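Local coordinates for protein phosphatase Slingshot homolog 2 (Homo sapiens, PDB 2NT2) that removes phosphate from phosphorylated proteins, activating the actin-depolymerizing factor cofilin and thereby regulating actin filament dynamics, at residues R31-N35 with F73-A77; R54-E58 with V92-A96; I100-K105 with L135-Q139. The protein carries 1 engineered substitution. One frame throughout, in Å; residues are numbered along the deposited sequence.

Contact 1: R31-N35 with F73-A77; sequences RYILN and FISKA
Tyr32 reaches from its strand to helix residues Phe73, Lys76 and Ala77. The contact begins with Tyr32 CB, 3.8 Å from Phe73 CE2. Chi1 of -60° sets CG beside the backbone N and brings the ring to the helix. CG and CD1 lie against the methyl of Ala77, with Tyr32 CD1 3.5 Å from Ala77 CB. On the other flank of the ring, Tyr32 CD2 meets Phe73 CZ at 3.9 Å. Farther out, CE1 is next to Ala77 CA, and CE2 approaches Lys76 CG. Tyr32 OH, at the tip, makes no close contact with the helix segment, Lys76 O being nearest at 4.1 Å. Ala77 CA sits over one face of the Tyr32 ring, 3.7 Å from its centroid, in a CH-pi contact.

Helix 67-79 is the connecting element of a beta-alpha-beta crossover. It joins strand 49-52 to strand 83-87 and passes over strand 30-35, which lies between them. Its segment runs nearly antiparallel to that middle strand, at 164°.

The edge of the Tyr32 ring points at the face of Phe73 in an offset edge-to-face pair, the planes at 79°. Phe73 CG is anti to the backbone N, which aims the ring at the strand, and Phe73 CE2 comes 3.6 Å from Ile33 O. Beyond it, Leu34 CD2 lies athwart Ile74, touching Ile74 CG1 at 3.9 Å. The ring of His51, on strand 49-52, also meets Phe73.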
loop_
_atom_site.group_PDB
_atom_site.type_symbol
_atom_site.label_atom_id
_atom_site.label_comp_id
_atom_site.label_asym_id
_atom_site.label_seq_id
_atom_site.Cartn_x
_atom_site.Cartn_y
_atom_site.Cartn_z
ATOM N N ARG A 31 -3.034 -13.129 3.219
ATOM C CA ARG A 31 -3.180 -14.068 2.108
ATOM C C ARG A 31 -3.152 -13.316 0.778
ATOM O O ARG A 31 -3.021 -13.928 -0.280
ATOM C CB ARG A 31 -4.458 -14.899 2.197
ATOM C CG ARG A 31 -4.924 -15.247 3.592
ATOM C CD ARG A 31 -4.219 -16.438 4.204
ATOM N NE ARG A 31 -3.239 -17.062 3.325
ATOM C CZ ARG A 31 -2.533 -18.141 3.647
ATOM N NH1 ARG A 31 -2.708 -18.722 4.828
ATOM N NH2 ARG A 31 -1.659 -18.642 2.785
ATOM N N TYR A 32 -3.284 -12.004 0.876
ATOM C CA TYR A 32 -3.233 -11.111 -0.269
ATOM C C TYR A 32 -1.988 -10.231 -0.169
ATOM O O TYR A 32 -1.657 -9.729 0.905
ATOM C CB TYR A 32 -4.475 -10.224 -0.337
ATOM C CG TYR A 32 -5.778 -10.968 -0.472
ATOM C CD1 TYR A 32 -6.467 -11.405 0.653
ATOM C CD2 TYR A 32 -6.320 -11.232 -1.724
ATOM C CE1 TYR A 32 -7.664 -12.089 0.544
ATOM C CE2 TYR A 32 -7.518 -11.918 -1.835
ATOM C CZ TYR A 32 -8.183 -12.341 -0.704
ATOM O OH TYR A 32 -9.374 -13.023 -0.829
ATOM N N ILE A 33 -1.302 -10.045 -1.289
ATOM C CA ILE A 33 -0.124 -9.187 -1.272
ATOM C C ILE A 33 -0.152 -8.206 -2.440
ATOM O O ILE A 33 -0.180 -8.620 -3.597
ATOM C CB ILE A 33 1.177 -9.995 -1.322
ATOM C CG1 ILE A 33 1.323 -11.031 -0.205
ATOM C CG2 ILE A 33 2.378 -9.058 -1.330
ATOM C CD1 ILE A 33 2.594 -11.848 -0.319
ATOM N N LEU A 34 -0.159 -6.930 -2.078
ATOM C CA LEU A 34 -0.038 -5.818 -3.003
ATOM C C LEU A 34 1.425 -5.371 -3.086
ATOM O O LEU A 34 1.965 -4.715 -2.197
ATOM C CB LEU A 34 -0.937 -4.663 -2.584
ATOM C CG LEU A 34 -1.047 -3.484 -3.551
ATOM C CD1 LEU A 34 -1.247 -3.967 -4.978
ATOM C CD2 LEU A 34 -2.180 -2.560 -3.122
ATOM N N ASN A 35 2.046 -5.796 -4.175
ATOM C CA ASN A 35 3.437 -5.522 -4.483
ATOM C C ASN A 35 3.549 -4.323 -5.423
ATOM O O ASN A 35 3.379 -4.470 -6.630
ATOM C CB ASN A 35 4.054 -6.769 -5.119
ATOM C CG ASN A 35 5.540 -6.634 -5.359
ATOM O OD1 ASN A 35 6.075 -5.529 -5.317
ATOM N ND2 ASN A 35 6.185 -7.770 -5.609
ATOM N N PHE A 73 -8.140 -4.265 -5.207
ATOM C CA PHE A 73 -7.485 -5.422 -4.630
ATOM C C PHE A 73 -7.628 -5.462 -3.110
ATOM O O PHE A 73 -8.024 -6.488 -2.555
ATOM C CB PHE A 73 -6.003 -5.435 -5.023
ATOM C CG PHE A 73 -5.309 -6.747 -4.682
ATOM C CD1 PHE A 73 -5.620 -7.898 -5.385
ATOM C CD2 PHE A 73 -4.362 -6.806 -3.675
ATOM C CE1 PHE A 73 -5.000 -9.095 -5.090
ATOM C CE2 PHE A 73 -3.738 -8.002 -3.373
ATOM C CZ PHE A 73 -4.055 -9.146 -4.083
ATOM N N ILE A 74 -7.296 -4.351 -2.463
ATOM C CA ILE A 74 -7.316 -4.273 -1.007
ATOM C C ILE A 74 -8.735 -4.472 -0.481
ATOM O O ILE A 74 -8.942 -5.102 0.550
ATOM C CB ILE A 74 -6.801 -2.913 -0.491
ATOM C CG1 ILE A 74 -5.357 -2.578 -0.870
ATOM C CG2 ILE A 74 -6.992 -2.812 1.016
ATOM C CD1 ILE A 74 -4.954 -1.163 -0.513
ATOM N N SER A 75 -9.693 -3.901 -1.206
ATOM C CA SER A 75 -11.110 -4.084 -0.929
ATOM C C SER A 75 -11.470 -5.564 -1.067
ATOM O O SER A 75 -12.271 -6.110 -0.312
ATOM C CB SER A 75 -11.952 -3.218 -1.866
ATOM O OG SER A 75 -13.034 -3.933 -2.434
ATOM N N LYS A 76 -10.842 -6.208 -2.043
ATOM C CA LYS A 76 -10.991 -7.643 -2.252
ATOM C C LYS A 76 -10.542 -8.430 -1.030
ATOM O O LYS A 76 -11.222 -9.358 -0.591
ATOM C CB LYS A 76 -10.197 -8.065 -3.488
ATOM C CG LYS A 76 -10.177 -9.562 -3.745
ATOM C CD LYS A 76 -9.426 -9.868 -5.035
ATOM C CE LYS A 76 -9.884 -11.186 -5.647
ATOM N NZ LYS A 76 -9.239 -11.424 -6.969
ATOM N N ALA A 77 -9.406 -8.052 -0.449
ATOM C CA ALA A 77 -8.888 -8.773 0.711
ATOM C C ALA A 77 -9.922 -8.790 1.837
ATOM O O ALA A 77 -10.340 -9.852 2.293
ATOM C CB ALA A 77 -7.579 -8.175 1.187
#

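Contact 2: R54-E58 with V92-A96; sequences RVYDE and VSRSA. With SO4 (sulfate ion), chain D.
The phosphate-binding loop of the protein-tyrosine phosphatases supplies Ser93 and Arg94, which meet Val55 and Asp57 of the loop after strand 49-52 around a bound sulfate. The guanidinium of Arg94 works along its edge. Arg94 NE points almost straight at SO4 O3, at 2.6 Å and 177°, and Arg94 NH2 holds SO4 O1 at 3.2 Å. Arg94 NH1 turns to the loop and donates to Val55 O at 2.9 Å, close to the guanidinium plane and in the carbonyl plane. The bend at chi3 (-76°) swings the group round to both partners. Asp57 CB lies over one guanidinium face, 3.5 Å from Arg94 NE.

In the family signature the arginine closes a loop that starts with the catalytic cysteine. In this catalytic domain, one part of a longer protein, that residue is the engineered Ser88, whose OG also binds the sulfate. Backbone N atoms of Val92 and Ser93 both donate to SO4 O4, and Arg94 N to SO4 O3. A leucine in place of Arg94 would probably leave Val55 O without this donor and rob the anion of its charged, two-pronged grip.

Ser93 OG donates to Asp57 OD1 at 2.7 Å, on the syn side of the carboxylate. Asn128 ND2 also bonds that oxygen. Asp57 OD2 lies 2.6 Å from SO4 O2. Segment 54-58 is consistent with the general-acid loop of related phosphatases. Glu39 forms a salt bridge with Arg94 NH2.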
loop_
_atom_site.group_PDB
_atom_site.type_symbol
_atom_site.label_atom_id
_atom_site.label_comp_id
_atom_site.label_asym_id
_atom_site.label_seq_id
_atom_site.Cartn_x
_atom_site.Cartn_y
_atom_site.Cartn_z
ATOM N N ARG A 54 3.668 -2.197 -11.359
ATOM C CA ARG A 54 5.018 -2.349 -11.872
ATOM C C ARG A 54 5.648 -1.012 -12.245
ATOM O O ARG A 54 5.787 -0.649 -13.407
ATOM C CB ARG A 54 4.994 -3.319 -13.058
ATOM C CG ARG A 54 4.010 -4.459 -12.795
ATOM C CD ARG A 54 4.478 -5.766 -13.389
ATOM N NE ARG A 54 3.357 -6.524 -13.963
ATOM C CZ ARG A 54 2.691 -6.143 -15.046
ATOM N NH1 ARG A 54 3.002 -5.025 -15.690
ATOM N NH2 ARG A 54 1.689 -6.889 -15.500
ATOM N N VAL A 55 6.046 -0.315 -11.194
ATOM C CA VAL A 55 6.397 1.090 -11.175
ATOM C C VAL A 55 7.653 1.339 -10.357
ATOM O O VAL A 55 7.927 0.629 -9.382
ATOM C CB VAL A 55 5.205 1.864 -10.560
ATOM C CG1 VAL A 55 5.645 2.636 -9.331
ATOM C CG2 VAL A 55 4.547 2.753 -11.593
ATOM N N TYR A 56 8.455 2.337 -10.734
ATOM C CA TYR A 56 9.640 2.660 -9.946
ATOM C C TYR A 56 9.346 3.838 -9.005
ATOM O O TYR A 56 8.459 4.654 -9.254
ATOM C CB TYR A 56 10.837 2.992 -10.813
ATOM C CG TYR A 56 11.391 1.920 -11.709
ATOM C CD1 TYR A 56 11.192 1.966 -13.084
ATOM C CD2 TYR A 56 12.123 0.855 -11.206
ATOM C CE1 TYR A 56 11.695 0.991 -13.925
ATOM C CE2 TYR A 56 12.631 -0.126 -12.036
ATOM C CZ TYR A 56 12.418 -0.058 -13.393
ATOM O OH TYR A 56 12.923 -1.034 -14.225
ATOM N N ASP A 57 10.112 3.905 -7.925
ATOM C CA ASP A 57 10.036 4.971 -6.938
ATOM C C ASP A 57 10.741 6.228 -7.446
ATOM O O ASP A 57 11.831 6.573 -6.982
ATOM C CB ASP A 57 10.683 4.523 -5.622
ATOM C CG ASP A 57 10.328 5.429 -4.458
ATOM O OD1 ASP A 57 9.353 6.198 -4.581
ATOM O OD2 ASP A 57 11.024 5.346 -3.419
ATOM N N GLU A 58 10.113 6.884 -8.416
ATOM C CA GLU A 58 10.670 8.055 -9.069
ATOM C C GLU A 58 9.582 9.078 -9.411
ATOM O O GLU A 58 8.423 8.707 -9.555
ATOM C CB GLU A 58 11.419 7.681 -10.347
ATOM C CG GLU A 58 11.192 6.267 -10.841
ATOM C CD GLU A 58 11.031 6.202 -12.349
ATOM O OE1 GLU A 58 9.887 6.295 -12.834
ATOM O OE2 GLU A 58 12.076 6.071 -13.011
ATOM N N VAL A 92 8.299 2.818 2.187
ATOM C CA VAL A 92 8.427 4.218 2.577
ATOM C C VAL A 92 7.708 5.157 1.624
ATOM O O VAL A 92 7.134 6.164 2.035
ATOM C CB VAL A 92 9.926 4.584 2.640
ATOM C CG1 VAL A 92 10.166 6.040 2.289
ATOM C CG2 VAL A 92 10.474 4.245 4.019
ATOM N N SER A 93 7.720 4.845 0.332
ATOM C CA SER A 93 7.206 5.776 -0.673
ATOM C C SER A 93 6.106 5.182 -1.533
ATOM O O SER A 93 4.937 5.579 -1.472
ATOM C CB SER A 93 8.385 6.251 -1.531
ATOM O OG SER A 93 7.996 7.218 -2.472
ATOM N N ARG A 94 6.431 4.199 -2.366
ATOM C CA ARG A 94 5.398 3.620 -3.230
ATOM C C ARG A 94 4.294 2.952 -2.419
ATOM O O ARG A 94 3.102 3.128 -2.685
ATOM C CB ARG A 94 6.016 2.607 -4.192
ATOM C CG ARG A 94 6.862 3.219 -5.302
ATOM C CD ARG A 94 7.598 2.126 -6.067
ATOM N NE ARG A 94 8.735 1.605 -5.311
ATOM C CZ ARG A 94 9.555 0.659 -5.746
ATOM N NH1 ARG A 94 9.381 0.107 -6.937
ATOM N NH2 ARG A 94 10.557 0.270 -4.966
ATOM N N SER A 95 4.683 2.152 -1.429
ATOM C CA SER A 95 3.721 1.447 -0.596
ATOM C C SER A 95 2.977 2.410 0.328
ATOM O O SER A 95 1.755 2.320 0.428
ATOM C CB SER A 95 4.402 0.348 0.214
ATOM O OG SER A 95 5.579 0.798 0.852
ATOM N N ALA A 96 3.721 3.308 0.977
ATOM C CA ALA A 96 3.114 4.231 1.937
ATOM C C ALA A 96 2.054 5.103 1.265
ATOM O O ALA A 96 0.939 5.211 1.770
ATOM C CB ALA A 96 4.148 5.094 2.632
HETATM S S SO4 D . 9.932 2.345 -1.750
HETATM O O1 SO4 D . 10.596 1.056 -1.879
HETATM O O2 SO4 D . 10.905 3.428 -1.628
HETATM O O3 SO4 D . 9.106 2.594 -2.936
HETATM O O4 SO4 D . 9.076 2.326 -0.559
#

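Contact 3: I100-K105 with L135-Q139; sequences IAYAMK and LEEYQ
Ala101 and Met104 of one helix pack against Leu135, Tyr138 and Gln139 of another. The two segments run almost parallel, 12° apart, with their axes 10.5 Å from each other at closest approach. They belong to helices 94-107 and 129-143, the first of which follows the phosphate-binding loop.

Aliphatic packing comes first. Leu135 sends its CD2 branch across the interface, where Leu135 CD2 meets Ala101 CB at 3.8 Å. The same methyl touches Ile100 CG2, the two side chains lying roughly perpendicular. Helix 111-121 packs on Ile100 through Leu111, Tyr115 and Val118.

Aromatic contacts follow. Tyr138 has CG anti to its backbone N, which extends the ring toward helix 94-107. Tyr138 CE2 lies 3.5 Å from Ala101 CB. Ala101 O approaches the edge of the ring in its plane, 3.2 Å from Tyr138 CE2; that oxygen also accepts the helical bond from Lys105 N. Trp67, on helix 67-79, meets the Tyr138 ring edge-to-face.

The sulfur contacts are a third kind. The Met104 side chain runs alongside Tyr138, pointing the other way. Met104 SD stands at the edge of the Tyr138 ring, 5.5 Å from its centroid and 80° off its normal, in a Met-aromatic contact. The turn at chi3 (67°) carries CE on to the second helix. There Met104 CE is 3.9 Å from Tyr138 CD2 and 3.4 Å from Gln139 CA.

No hydrogen bond crosses between the two segments. Their cohesion therefore rests on the fit of methyls, ring edge and thioether, and the small Ala101 lets the Tyr138 ring come close to the helix backbone.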
loop_
_atom_site.group_PDB
_atom_site.type_symbol
_atom_site.label_atom_id
_atom_site.label_comp_id
_atom_site.label_asym_id
_atom_site.label_seq_id
_atom_site.Cartn_x
_atom_site.Cartn_y
_atom_site.Cartn_z
ATOM N N ILE A 100 -1.932 5.463 1.961
ATOM C CA ILE A 100 -2.564 6.719 2.355
ATOM C C ILE A 100 -3.781 7.008 1.477
ATOM O O ILE A 100 -4.825 7.419 1.977
ATOM C CB ILE A 100 -1.587 7.904 2.305
ATOM C CG1 ILE A 100 -0.515 7.892 3.390
ATOM C CG2 ILE A 100 -2.365 9.214 2.344
ATOM C CD1 ILE A 100 0.862 8.329 2.942
ATOM N N ALA A 101 -3.635 6.798 0.175
ATOM C CA ALA A 101 -4.693 6.999 -0.796
ATOM C C ALA A 101 -5.885 6.095 -0.516
ATOM O O ALA A 101 -7.031 6.524 -0.612
ATOM C CB ALA A 101 -4.185 6.744 -2.210
ATOM N N TYR A 102 -5.624 4.828 -0.195
ATOM C CA TYR A 102 -6.739 3.920 0.077
ATOM C C TYR A 102 -7.577 4.423 1.254
ATOM O O TYR A 102 -8.804 4.413 1.196
ATOM C CB TYR A 102 -6.231 2.508 0.355
ATOM C CG TYR A 102 -7.309 1.566 0.849
ATOM C CD1 TYR A 102 -8.237 1.027 -0.032
ATOM C CD2 TYR A 102 -7.401 1.218 2.189
ATOM C CE1 TYR A 102 -9.227 0.168 0.404
ATOM C CE2 TYR A 102 -8.388 0.358 2.636
ATOM C CZ TYR A 102 -9.298 -0.165 1.740
ATOM O OH TYR A 102 -10.277 -1.023 2.190
ATOM N N ALA A 103 -6.913 4.867 2.312
ATOM C CA ALA A 103 -7.579 5.384 3.502
ATOM C C ALA A 103 -8.413 6.621 3.197
ATOM O O ALA A 103 -9.541 6.767 3.682
ATOM C CB ALA A 103 -6.564 5.675 4.595
ATOM N N MET A 104 -7.885 7.519 2.370
ATOM C CA MET A 104 -8.651 8.684 1.922
ATOM C C MET A 104 -9.939 8.235 1.235
ATOM O O MET A 104 -11.043 8.655 1.568
ATOM C CB MET A 104 -7.835 9.512 0.933
ATOM C CG MET A 104 -6.734 10.358 1.536
ATOM S SD MET A 104 -5.568 10.986 0.311
ATOM C CE MET A 104 -6.594 12.116 -0.616
ATOM N N LYS A 105 -9.764 7.353 0.254
ATOM C CA LYS A 105 -10.898 6.818 -0.488
ATOM C C LYS A 105 -11.858 6.037 0.405
ATOM O O LYS A 105 -13.060 6.300 0.429
ATOM C CB LYS A 105 -10.407 5.910 -1.622
ATOM C CG LYS A 105 -11.528 5.510 -2.573
ATOM C CD LYS A 105 -11.017 5.290 -3.988
ATOM C CE LYS A 105 -11.984 4.405 -4.768
ATOM N NZ LYS A 105 -13.376 4.937 -4.703
ATOM N N LEU A 135 -1.054 12.738 -4.257
ATOM C CA LEU A 135 -2.015 12.502 -3.185
ATOM C C LEU A 135 -2.890 13.732 -2.959
ATOM O O LEU A 135 -4.090 13.601 -2.730
ATOM C CB LEU A 135 -1.301 12.102 -1.891
ATOM C CG LEU A 135 -0.758 10.669 -1.845
ATOM C CD1 LEU A 135 0.270 10.528 -0.730
ATOM C CD2 LEU A 135 -1.874 9.655 -1.679
ATOM N N GLU A 136 -2.279 14.908 -3.055
ATOM C CA GLU A 136 -2.988 16.178 -3.052
ATOM C C GLU A 136 -3.967 16.246 -4.223
ATOM O O GLU A 136 -5.096 16.707 -4.081
ATOM C CB GLU A 136 -2.023 17.352 -3.175
ATOM C CG GLU A 136 -1.286 17.748 -1.915
ATOM C CD GLU A 136 -0.172 18.745 -2.211
ATOM O OE1 GLU A 136 -0.240 19.411 -3.271
ATOM O OE2 GLU A 136 0.761 18.835 -1.381
ATOM N N GLU A 137 -3.512 15.791 -5.393
ATOM C CA GLU A 137 -4.436 15.716 -6.524
ATOM C C GLU A 137 -5.595 14.775 -6.182
ATOM O O GLU A 137 -6.756 15.152 -6.325
ATOM C CB GLU A 137 -3.731 15.253 -7.801
ATOM C CG GLU A 137 -4.611 15.333 -9.036
ATOM C CD GLU A 137 -3.869 15.210 -10.347
ATOM O OE1 GLU A 137 -4.558 15.175 -11.395
ATOM O OE2 GLU A 137 -2.620 15.151 -10.335
ATOM N N TYR A 138 -5.242 13.576 -5.739
ATOM C CA TYR A 138 -6.202 12.518 -5.441
ATOM C C TYR A 138 -7.317 13.061 -4.554
ATOM O O TYR A 138 -8.502 12.870 -4.824
ATOM C CB TYR A 138 -5.498 11.352 -4.762
ATOM C CG TYR A 138 -6.279 10.070 -4.648
ATOM C CD1 TYR A 138 -6.903 9.519 -5.754
ATOM C CD2 TYR A 138 -6.395 9.403 -3.433
ATOM C CE1 TYR A 138 -7.624 8.345 -5.672
ATOM C CE2 TYR A 138 -7.114 8.223 -3.336
ATOM C CZ TYR A 138 -7.725 7.700 -4.457
ATOM O OH TYR A 138 -8.442 6.528 -4.380
ATOM N N GLN A 139 -6.905 13.781 -3.518
ATOM C CA GLN A 139 -7.824 14.495 -2.643
ATOM C C GLN A 139 -8.804 15.345 -3.447
ATOM O O GLN A 139 -10.019 15.191 -3.321
ATOM C CB GLN A 139 -7.028 15.377 -1.684
ATOM C CG GLN A 139 -7.876 16.097 -0.640
ATOM C CD GLN A 139 -6.982 16.746 0.403
ATOM O OE1 GLN A 139 -6.046 17.460 0.041
ATOM N NE2 GLN A 139 -7.259 16.476 1.672
#

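Contacts 1 and 3 are buried and largely apolar, with no hydrogen bonds across either. Contact 1 joins the sheet to a helix, while contact 3 joins two helices. Contact 2 is also mostly buried but includes the exposed Asp57, beside the sulfate, and relies on hydrogen bonds and a bound anion, as suits the active-site pocket. Helix 94-107 serves both contact 2 and contact 3: its first turn faces the sulfate and its later turns pack in the helical layer. Contacts 1 and 3 touch directly, Ile74 CG2 lying 3.6 Å from Tyr102 CZ. Contacts 1 and 2 do not touch; their nearest atoms are about 5 Å apart.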